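Local coordinates for protein isoaspartyl dipeptidase (Fervidobacterium islandicum, PDB 7CDH) that probably hydrolyses isoaspartyl (beta-aspartyl) dipeptides at a two-zinc centre, as an M38 metallopeptidase of the amidohydrolase family, at residues 3-8 against 21-26; 222-227 against 246-251; 276-281 against 327-332. All coordinates share one frame; numbering follows the deposited sequence.

Overall arrangement
Along the chain the three contacts come in series. Interaction 1 joins strands 2-6 and 19-23 in a four-stranded mixed sheet, its centre about 24 Å from the centre of the chain. Interactions 2 and 3 belong to the TIM barrel, with their centres about 13 Å apart. They touch through neighbouring strands 245-248 and 280-283, where D246 OD1 meets T281 OG1 at 2.8 Å in a probable hydrogen bond. Interaction 1 has its centre about 34 Å from that of interaction 2 and about 25 Å from that of interaction 3, and touches neither. Interaction 2 thus supports a zinc ligand, interaction 3 packs a connection between two helices against the start of the neighbouring strand, and interaction 1 builds a separate sheet that borders a second subunit.

Interaction 1 (3-8 against 21-26); sequences KIIKNA and VIFYHK
V21 O accepts the amide of I5 N at 2.8 Å, somewhat bent (158° at the hydrogen), and also takes a CA-H contact from I4 CA at 3.1 Å. This belongs to an antiparallel strand pair, 2-6 with 19-23, in the four-stranded sheet of the small beta domain. I5 with V21 and K3 with F23 are the hydrogen-bonded pairs, each joined by two backbone bonds; I4 with I22 is the non-hydrogen-bonded pair between them. On that pair's face the isoleucines lie alongside one another, I4 CG1 against I22 CG1 at 3.7 Å, beside strands 27-31 and 43-47, and I22 also packs on P40 of a second subunit.

On the other face, with K3, I5 and V21, lies the phenyl ring of F23. Its chi1 of 57° places CG between its own backbone N and carbonyl carbon, which swings the ring across toward strand 2-6. K3 CB then sits over one face of the ring as a CH-pi contact, 4.0 Å from the centroid. F354 meets the F23 ring edge-to-face. The I5 branch comes in at the far end of the ring: CG1 lies level with the ring at its rim, while CD1 approaches at a slant and lies 3.5 Å from F23 CE1.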
loop_
_atom_site.group_PDB
_atom_site.type_symbol
_atom_site.label_atom_id
_atom_site.label_comp_id
_atom_site.label_asym_id
_atom_site.label_seq_id
_atom_site.Cartn_x
_atom_site.Cartn_y
_atom_site.Cartn_z
ATOM N N LYS A 3 26.377 -21.723 -42.686
ATOM C CA LYS A 3 25.561 -22.381 -43.732
ATOM C C LYS A 3 25.524 -21.471 -44.943
ATOM O O LYS A 3 25.778 -20.246 -44.778
ATOM C CB LYS A 3 24.128 -22.648 -43.279
ATOM C CG LYS A 3 23.993 -23.319 -41.924
ATOM C CD LYS A 3 22.569 -23.747 -41.616
ATOM C CE LYS A 3 22.392 -24.344 -40.229
ATOM N NZ LYS A 3 23.264 -23.685 -39.237
ATOM N N ILE A 4 25.213 -22.061 -46.099
ATOM C CA ILE A 4 25.106 -21.363 -47.411
ATOM C C ILE A 4 23.863 -21.883 -48.098
ATOM O O ILE A 4 23.807 -23.115 -48.298
ATOM C CB ILE A 4 26.316 -21.621 -48.336
ATOM C CG1 ILE A 4 27.634 -21.132 -47.741
ATOM C CG2 ILE A 4 26.067 -21.009 -49.707
ATOM C CD1 ILE A 4 28.378 -22.210 -47.015
ATOM N N ILE A 5 22.991 -20.977 -48.539
ATOM C CA ILE A 5 21.850 -21.327 -49.442
ATOM C C ILE A 5 22.246 -20.942 -50.878
ATOM O O ILE A 5 22.657 -19.767 -51.125
ATOM C CB ILE A 5 20.533 -20.673 -48.972
ATOM C CG1 ILE A 5 20.096 -21.214 -47.610
ATOM C CG2 ILE A 5 19.425 -20.843 -49.999
ATOM C CD1 ILE A 5 19.176 -20.286 -46.875
ATOM N N LYS A 6 22.196 -21.934 -51.771
ATOM C CA LYS A 6 22.631 -21.809 -53.183
ATOM C C LYS A 6 21.390 -21.873 -54.066
ATOM O O LYS A 6 20.468 -22.625 -53.713
ATOM C CB LYS A 6 23.630 -22.915 -53.549
ATOM C CG LYS A 6 25.039 -22.691 -53.016
ATOM C CD LYS A 6 26.098 -23.626 -53.585
ATOM C CE LYS A 6 27.511 -23.108 -53.382
ATOM N NZ LYS A 6 27.960 -22.281 -54.530
ATOM N N ASN A 7 21.382 -21.100 -55.157
ATOM C CA ASN A 7 20.524 -21.334 -56.355
ATOM C C ASN A 7 19.104 -20.823 -56.147
ATOM O O ASN A 7 18.238 -21.254 -56.922
ATOM C CB ASN A 7 20.390 -22.816 -56.739
ATOM C CG ASN A 7 21.706 -23.454 -57.136
ATOM O OD1 ASN A 7 22.634 -22.737 -57.513
ATOM N ND2 ASN A 7 21.774 -24.783 -57.077
ATOM N N ALA A 8 18.851 -19.978 -55.149
ATOM C CA ALA A 8 17.513 -19.381 -54.960
ATOM C C ALA A 8 17.458 -18.016 -55.645
ATOM O O ALA A 8 18.508 -17.330 -55.787
ATOM C CB ALA A 8 17.167 -19.291 -53.500
ATOM N N VAL A 21 23.609 -17.016 -50.303
ATOM C CA VAL A 21 23.547 -16.406 -48.941
ATOM C C VAL A 21 24.323 -17.277 -47.956
ATOM O O VAL A 21 23.981 -18.475 -47.830
ATOM C CB VAL A 21 22.107 -16.174 -48.445
ATOM C CG1 VAL A 21 22.136 -15.295 -47.212
ATOM C CG2 VAL A 21 21.205 -15.539 -49.497
ATOM N N ILE A 22 25.347 -16.681 -47.338
ATOM C CA ILE A 22 26.207 -17.296 -46.283
ATOM C C ILE A 22 25.830 -16.658 -44.943
ATOM O O ILE A 22 25.864 -15.412 -44.858
ATOM C CB ILE A 22 27.697 -17.075 -46.597
ATOM C CG1 ILE A 22 28.042 -17.417 -48.045
ATOM C CG2 ILE A 22 28.566 -17.865 -45.637
ATOM C CD1 ILE A 22 28.963 -16.410 -48.689
ATOM N N PHE A 23 25.510 -17.466 -43.931
ATOM C CA PHE A 23 25.019 -16.966 -42.616
ATOM C C PHE A 23 25.454 -17.902 -41.472
ATOM O O PHE A 23 25.671 -19.104 -41.699
ATOM C CB PHE A 23 23.498 -16.778 -42.683
ATOM C CG PHE A 23 22.746 -18.028 -43.061
ATOM C CD1 PHE A 23 22.556 -18.367 -44.382
ATOM C CD2 PHE A 23 22.236 -18.872 -42.096
ATOM C CE1 PHE A 23 21.874 -19.519 -44.727
ATOM C CE2 PHE A 23 21.554 -20.029 -42.437
ATOM C CZ PHE A 23 21.372 -20.350 -43.754
ATOM N N TYR A 24 25.648 -17.323 -40.285
ATOM C CA TYR A 24 25.709 -18.021 -38.972
ATOM C C TYR A 24 24.352 -17.796 -38.283
ATOM O O TYR A 24 23.382 -18.504 -38.611
ATOM C CB TYR A 24 26.889 -17.476 -38.157
ATOM C CG TYR A 24 27.408 -18.352 -37.043
ATOM C CD1 TYR A 24 26.639 -19.334 -36.443
ATOM C CD2 TYR A 24 28.702 -18.181 -36.575
ATOM C CE1 TYR A 24 27.157 -20.144 -35.441
ATOM C CE2 TYR A 24 29.234 -18.983 -35.579
ATOM C CZ TYR A 24 28.461 -19.972 -35.006
ATOM O OH TYR A 24 29.011 -20.766 -34.037
ATOM N N HIS A 25 24.304 -16.834 -37.358
ATOM C CA HIS A 25 23.094 -16.263 -36.721
ATOM C C HIS A 25 22.747 -14.986 -37.471
ATOM O O HIS A 25 21.559 -14.654 -37.564
ATOM C CB HIS A 25 23.355 -15.973 -35.228
ATOM C CG HIS A 25 23.584 -17.199 -34.394
ATOM N ND1 HIS A 25 22.584 -17.767 -33.607
ATOM C CD2 HIS A 25 24.681 -17.971 -34.213
ATOM C CE1 HIS A 25 23.062 -18.827 -32.982
ATOM N NE2 HIS A 25 24.347 -18.975 -33.337
ATOM N N LYS A 26 23.774 -14.303 -37.983
ATOM C CA LYS A 26 23.621 -13.132 -38.873
ATOM C C LYS A 26 24.086 -13.467 -40.302
ATOM O O LYS A 26 24.869 -14.427 -40.511
ATOM C CB LYS A 26 24.336 -11.949 -38.229
ATOM C CG LYS A 26 23.806 -11.610 -36.842
ATOM C CD LYS A 26 23.711 -10.141 -36.568
ATOM C CE LYS A 26 23.593 -9.790 -35.104
ATOM N NZ LYS A 26 24.395 -8.574 -34.811
#

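Interaction 2 (222-227 against 246-251); sequences PTHMSR and DLTALQ. With ZN (zinc ion), chain K.
The imidazole of H224 is held at its edge by T248, whose OG1 accepts from ND1 at 2.8 Å, 19° out of the ring plane. Over one face, offset toward the rim, lies T223 CG2; at the other nitrogen, NE2 binds zinc at 2.3 Å, with E156 and H195 completing the protein ligands of that ion. The site stands where strands 220-223 and 245-248 of the TIM barrel end, side by side.

The second flat group is the D246 carboxylate, met on the anti side of OD2 by T223 OG1 at 2.6 Å. With chi1 at -175° the carboxylate extends alongside the T223 side chain; S283 OG also binds OD2 and T281 OG1 binds OD1. Replacing D246 by alanine would probably leave T223 OG1 and S283 OG without the oxygen they share, T281 OG1 short of one partner, and T223 freer to turn against the imidazole. A water joins T223 OG1 (3.1 Å) to T248 OG1 (2.6 Å). Further along, M225 N donates to D246 O at 3.2 Å, and L247 CD2 packs against the M225-S226 backbone.

Since ND1 donates its hydrogen to T248, NE2 is left to offer its lone pair to the metal: T248 is a second-shell residue that probably steadies the rotation of the zinc ligand.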
loop_
_atom_site.group_PDB
_atom_site.type_symbol
_atom_site.label_atom_id
_atom_site.label_comp_id
_atom_site.label_asym_id
_atom_site.label_seq_id
_atom_site.Cartn_x
_atom_site.Cartn_y
_atom_site.Cartn_z
ATOM N N PRO A 222 -2.266 2.229 -34.787
ATOM C CA PRO A 222 -3.610 1.657 -34.707
ATOM C C PRO A 222 -3.727 0.359 -35.515
ATOM O O PRO A 222 -3.101 0.302 -36.515
ATOM C CB PRO A 222 -4.476 2.751 -35.322
ATOM C CG PRO A 222 -3.569 3.397 -36.341
ATOM C CD PRO A 222 -2.217 3.422 -35.645
ATOM N N THR A 223 -4.548 -0.605 -35.090
ATOM C CA THR A 223 -4.825 -1.850 -35.855
ATOM C C THR A 223 -6.329 -1.925 -36.161
ATOM O O THR A 223 -7.058 -1.011 -35.743
ATOM C CB THR A 223 -4.235 -3.081 -35.143
ATOM O OG1 THR A 223 -4.420 -4.216 -35.999
ATOM C CG2 THR A 223 -4.853 -3.347 -33.789
ATOM N N HIS A 224 -6.764 -2.974 -36.871
ATOM C CA HIS A 224 -8.152 -3.163 -37.371
ATOM C C HIS A 224 -8.532 -2.006 -38.287
ATOM O O HIS A 224 -9.672 -1.653 -38.346
ATOM C CB HIS A 224 -9.162 -3.305 -36.221
ATOM C CG HIS A 224 -8.674 -4.294 -35.230
ATOM N ND1 HIS A 224 -8.241 -5.540 -35.622
ATOM C CD2 HIS A 224 -8.446 -4.195 -33.909
ATOM C CE1 HIS A 224 -7.767 -6.181 -34.581
ATOM N NE2 HIS A 224 -7.889 -5.381 -33.526
ATOM N N MET A 225 -7.566 -1.434 -38.966
ATOM C CA MET A 225 -7.771 -0.220 -39.785
ATOM C C MET A 225 -8.376 -0.551 -41.161
ATOM O O MET A 225 -8.731 0.390 -41.819
ATOM C CB MET A 225 -6.444 0.520 -39.904
ATOM C CG MET A 225 -6.080 1.140 -38.570
ATOM S SD MET A 225 -7.347 2.262 -37.921
ATOM C CE MET A 225 -7.239 3.598 -39.111
ATOM N N SER A 226 -8.624 -1.822 -41.501
ATOM C CA SER A 226 -9.469 -2.216 -42.661
ATOM C C SER A 226 -10.867 -2.650 -42.208
ATOM O O SER A 226 -11.594 -3.151 -43.013
ATOM C CB SER A 226 -8.806 -3.273 -43.524
ATOM O OG SER A 226 -8.576 -4.489 -42.823
ATOM N N ARG A 227 -11.254 -2.420 -40.963
ATOM C CA ARG A 227 -12.576 -2.836 -40.419
ATOM C C ARG A 227 -13.694 -2.256 -41.305
ATOM O O ARG A 227 -14.703 -2.923 -41.506
ATOM C CB ARG A 227 -12.615 -2.400 -38.952
ATOM C CG ARG A 227 -13.970 -2.468 -38.271
ATOM C CD ARG A 227 -13.971 -1.756 -36.921
ATOM N NE ARG A 227 -12.998 -2.297 -35.990
ATOM C CZ ARG A 227 -13.116 -3.472 -35.372
ATOM N NH1 ARG A 227 -12.164 -3.894 -34.547
ATOM N NH2 ARG A 227 -14.166 -4.237 -35.601
ATOM N N ASP A 246 -2.049 -0.728 -39.151
ATOM C CA ASP A 246 -2.064 -2.208 -39.197
ATOM C C ASP A 246 -3.455 -2.634 -39.628
ATOM O O ASP A 246 -4.426 -2.035 -39.192
ATOM C CB ASP A 246 -1.676 -2.852 -37.864
ATOM C CG ASP A 246 -1.572 -4.374 -37.941
ATOM O OD1 ASP A 246 -0.824 -4.863 -38.798
ATOM O OD2 ASP A 246 -2.247 -5.069 -37.156
ATOM N N LEU A 247 -3.512 -3.597 -40.525
ATOM C CA LEU A 247 -4.751 -4.165 -41.095
ATOM C C LEU A 247 -4.790 -5.624 -40.651
ATOM O O LEU A 247 -3.735 -6.316 -40.685
ATOM C CB LEU A 247 -4.691 -4.076 -42.628
ATOM C CG LEU A 247 -4.292 -2.726 -43.223
ATOM C CD1 LEU A 247 -4.183 -2.806 -44.749
ATOM C CD2 LEU A 247 -5.275 -1.637 -42.824
ATOM N N THR A 248 -5.943 -6.102 -40.234
ATOM C CA THR A 248 -6.031 -7.511 -39.805
ATOM C C THR A 248 -6.015 -8.351 -41.079
ATOM O O THR A 248 -6.908 -8.179 -41.935
ATOM C CB THR A 248 -7.240 -7.755 -38.902
ATOM O OG1 THR A 248 -7.156 -6.819 -37.826
ATOM C CG2 THR A 248 -7.250 -9.172 -38.393
ATOM N N ALA A 249 -5.023 -9.210 -41.194
ATOM C CA ALA A 249 -4.901 -10.193 -42.286
ATOM C C ALA A 249 -6.243 -10.891 -42.531
ATOM O O ALA A 249 -6.998 -11.144 -41.578
ATOM C CB ALA A 249 -3.826 -11.192 -41.953
ATOM N N LEU A 250 -6.502 -11.219 -43.793
ATOM C CA LEU A 250 -7.598 -12.125 -44.201
ATOM C C LEU A 250 -7.285 -13.502 -43.613
ATOM O O LEU A 250 -6.130 -13.939 -43.724
ATOM C CB LEU A 250 -7.676 -12.142 -45.727
ATOM C CG LEU A 250 -9.083 -12.131 -46.305
ATOM C CD1 LEU A 250 -9.746 -10.801 -46.017
ATOM C CD2 LEU A 250 -9.031 -12.417 -47.803
ATOM N N GLN A 251 -8.242 -14.096 -42.910
ATOM C CA GLN A 251 -8.113 -15.469 -42.344
ATOM C C GLN A 251 -8.412 -16.471 -43.465
ATOM O O GLN A 251 -9.366 -16.295 -44.213
ATOM C CB GLN A 251 -9.049 -15.622 -41.131
ATOM C CG GLN A 251 -8.822 -14.591 -40.019
ATOM C CD GLN A 251 -7.442 -14.609 -39.390
ATOM O OE1 GLN A 251 -6.931 -15.665 -39.006
ATOM N NE2 GLN A 251 -6.815 -13.432 -39.320
HETATM ZN ZN ZN K . -7.903 -5.931 -31.263
HETATM O O HOH W 1 -4.962 -7.219 -36.455
HETATM O O HOH W 2 -8.342 -4.645 -40.248
#

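Interaction 3 (276-281 against 327-332); sequences LLDNVT and VLKIST
I330 and V280 run alongside each other in the same direction, with I330 CG2 4.0 Å from V280 CG1. This is where the TIM-barrel strand 280-283 begins, and the segment 327-332, linking helix 324-327 to helix 333-339, packs against its start. L277 comes to the same methyl from another direction: its side chain runs at a slant to that of I330 and brings CD1 to within 4.1 Å of I330 CG2. That methyl is put there by the isoleucine's chi1 of 64°, which holds CG1 between the backbone N and carbonyl carbon and leaves CG2 anti to the carbonyl carbon, facing segment 276-281. I268 of helix 264-273 touches both L277 and I330, closing this apolar patch.

On the more exposed side of the contact, the D278 and K329 side chains run across one another. The lysine chain is extended beyond CG, and NZ reaches the syn lone pair of D278 OD1 at 2.8 Å, a salt bridge that pins the 3-10 turn at 277-278 to the one at 328-330. E326 offers NZ a second, long and weak ion pair.

The backbones also meet, T281 CA giving a CA-H contact to I330 O at 3.4 Å, while T281 OG1 is hydrogen-bonded to Y221 OH. Within 327-332, L328 O accepts twice, from S331 N on one face of its plane and from T332 OG1 on the other, the latter at 2.7 Å.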
loop_
_atom_site.group_PDB
_atom_site.type_symbol
_atom_site.label_atom_id
_atom_site.label_comp_id
_atom_site.label_asym_id
_atom_site.label_seq_id
_atom_site.Cartn_x
_atom_site.Cartn_y
_atom_site.Cartn_z
ATOM N N LEU A 276 1.232 4.639 -50.621
ATOM C CA LEU A 276 1.241 4.567 -49.148
ATOM C C LEU A 276 1.451 3.134 -48.643
ATOM O O LEU A 276 1.337 2.909 -47.436
ATOM C CB LEU A 276 -0.095 5.121 -48.663
ATOM C CG LEU A 276 -0.353 6.586 -48.979
ATOM C CD1 LEU A 276 -1.759 6.961 -48.558
ATOM C CD2 LEU A 276 0.654 7.498 -48.312
ATOM N N LEU A 277 1.832 2.202 -49.493
ATOM C CA LEU A 277 2.133 0.833 -49.033
ATOM C C LEU A 277 3.306 0.843 -48.038
ATOM O O LEU A 277 3.444 -0.139 -47.301
ATOM C CB LEU A 277 2.433 -0.063 -50.228
ATOM C CG LEU A 277 2.362 -1.558 -49.922
ATOM C CD1 LEU A 277 0.934 -2.007 -49.768
ATOM C CD2 LEU A 277 3.049 -2.379 -50.992
ATOM N N ASP A 278 4.104 1.896 -47.958
ATOM C CA ASP A 278 5.221 1.955 -46.969
ATOM C C ASP A 278 4.635 2.153 -45.559
ATOM O O ASP A 278 5.343 1.904 -44.577
ATOM C CB ASP A 278 6.269 3.001 -47.359
ATOM C CG ASP A 278 7.196 2.580 -48.509
ATOM O OD1 ASP A 278 7.183 1.385 -48.883
ATOM O OD2 ASP A 278 7.933 3.453 -49.045
ATOM N N ASN A 279 3.360 2.513 -45.455
ATOM C CA ASN A 279 2.765 2.951 -44.179
ATOM C C ASN A 279 1.801 1.870 -43.703
ATOM O O ASN A 279 0.956 2.160 -42.898
ATOM C CB ASN A 279 2.122 4.332 -44.360
ATOM C CG ASN A 279 3.143 5.356 -44.806
ATOM O OD1 ASN A 279 3.609 5.307 -45.945
ATOM N ND2 ASN A 279 3.531 6.245 -43.904
ATOM N N VAL A 280 1.924 0.650 -44.194
ATOM C CA VAL A 280 0.874 -0.373 -43.976
ATOM C C VAL A 280 1.541 -1.630 -43.468
ATOM O O VAL A 280 2.581 -1.981 -44.013
ATOM C CB VAL A 280 0.081 -0.630 -45.261
ATOM C CG1 VAL A 280 -0.698 -1.930 -45.154
ATOM C CG2 VAL A 280 -0.849 0.531 -45.522
ATOM N N THR A 281 1.010 -2.204 -42.385
ATOM C CA THR A 281 1.416 -3.552 -41.919
ATOM C C THR A 281 0.161 -4.410 -41.951
ATOM O O THR A 281 -0.917 -3.847 -42.004
ATOM C CB THR A 281 2.123 -3.530 -40.553
ATOM O OG1 THR A 281 1.150 -3.123 -39.599
ATOM C CG2 THR A 281 3.321 -2.607 -40.486
ATOM N N VAL A 327 4.715 -6.233 -52.071
ATOM C CA VAL A 327 3.766 -6.829 -51.090
ATOM C C VAL A 327 4.524 -7.218 -49.808
ATOM O O VAL A 327 4.061 -6.905 -48.761
ATOM C CB VAL A 327 3.000 -8.004 -51.689
ATOM C CG1 VAL A 327 1.944 -8.502 -50.738
ATOM C CG2 VAL A 327 2.334 -7.587 -52.982
ATOM N N LEU A 328 5.726 -7.744 -49.905
ATOM C CA LEU A 328 6.476 -8.235 -48.744
ATOM C C LEU A 328 6.712 -7.129 -47.718
ATOM O O LEU A 328 7.024 -7.458 -46.576
ATOM C CB LEU A 328 7.813 -8.768 -49.236
ATOM C CG LEU A 328 7.758 -10.188 -49.762
ATOM C CD1 LEU A 328 9.154 -10.598 -50.225
ATOM C CD2 LEU A 328 7.229 -11.135 -48.698
ATOM N N LYS A 329 6.632 -5.874 -48.121
ATOM C CA LYS A 329 6.910 -4.733 -47.229
ATOM C C LYS A 329 6.000 -4.812 -46.004
ATOM O O LYS A 329 6.454 -4.365 -44.947
ATOM C CB LYS A 329 6.684 -3.404 -47.950
ATOM C CG LYS A 329 7.741 -3.065 -48.982
ATOM C CD LYS A 329 7.397 -1.791 -49.714
ATOM C CE LYS A 329 8.485 -1.336 -50.651
ATOM N NZ LYS A 329 8.229 0.061 -51.055
ATOM N N ILE A 330 4.781 -5.337 -46.157
ATOM C CA ILE A 330 3.719 -5.277 -45.110
ATOM C C ILE A 330 4.021 -6.230 -43.936
ATOM O O ILE A 330 3.390 -6.087 -42.868
ATOM C CB ILE A 330 2.341 -5.579 -45.711
ATOM C CG1 ILE A 330 2.248 -6.994 -46.265
ATOM C CG2 ILE A 330 1.955 -4.524 -46.724
ATOM C CD1 ILE A 330 0.940 -7.243 -46.987
ATOM N N SER A 331 4.905 -7.187 -44.161
ATOM C CA SER A 331 5.249 -8.283 -43.233
ATOM C C SER A 331 6.757 -8.372 -43.056
ATOM O O SER A 331 7.171 -9.243 -42.325
ATOM C CB SER A 331 4.683 -9.593 -43.697
ATOM O OG SER A 331 3.273 -9.509 -43.706
ATOM N N THR A 332 7.543 -7.462 -43.609
ATOM C CA THR A 332 9.004 -7.499 -43.421
ATOM C C THR A 332 9.478 -6.077 -43.124
ATOM O O THR A 332 9.709 -5.748 -41.973
ATOM C CB THR A 332 9.680 -8.218 -44.610
ATOM O OG1 THR A 332 9.585 -7.496 -45.849
ATOM C CG2 THR A 332 9.126 -9.610 -44.829
#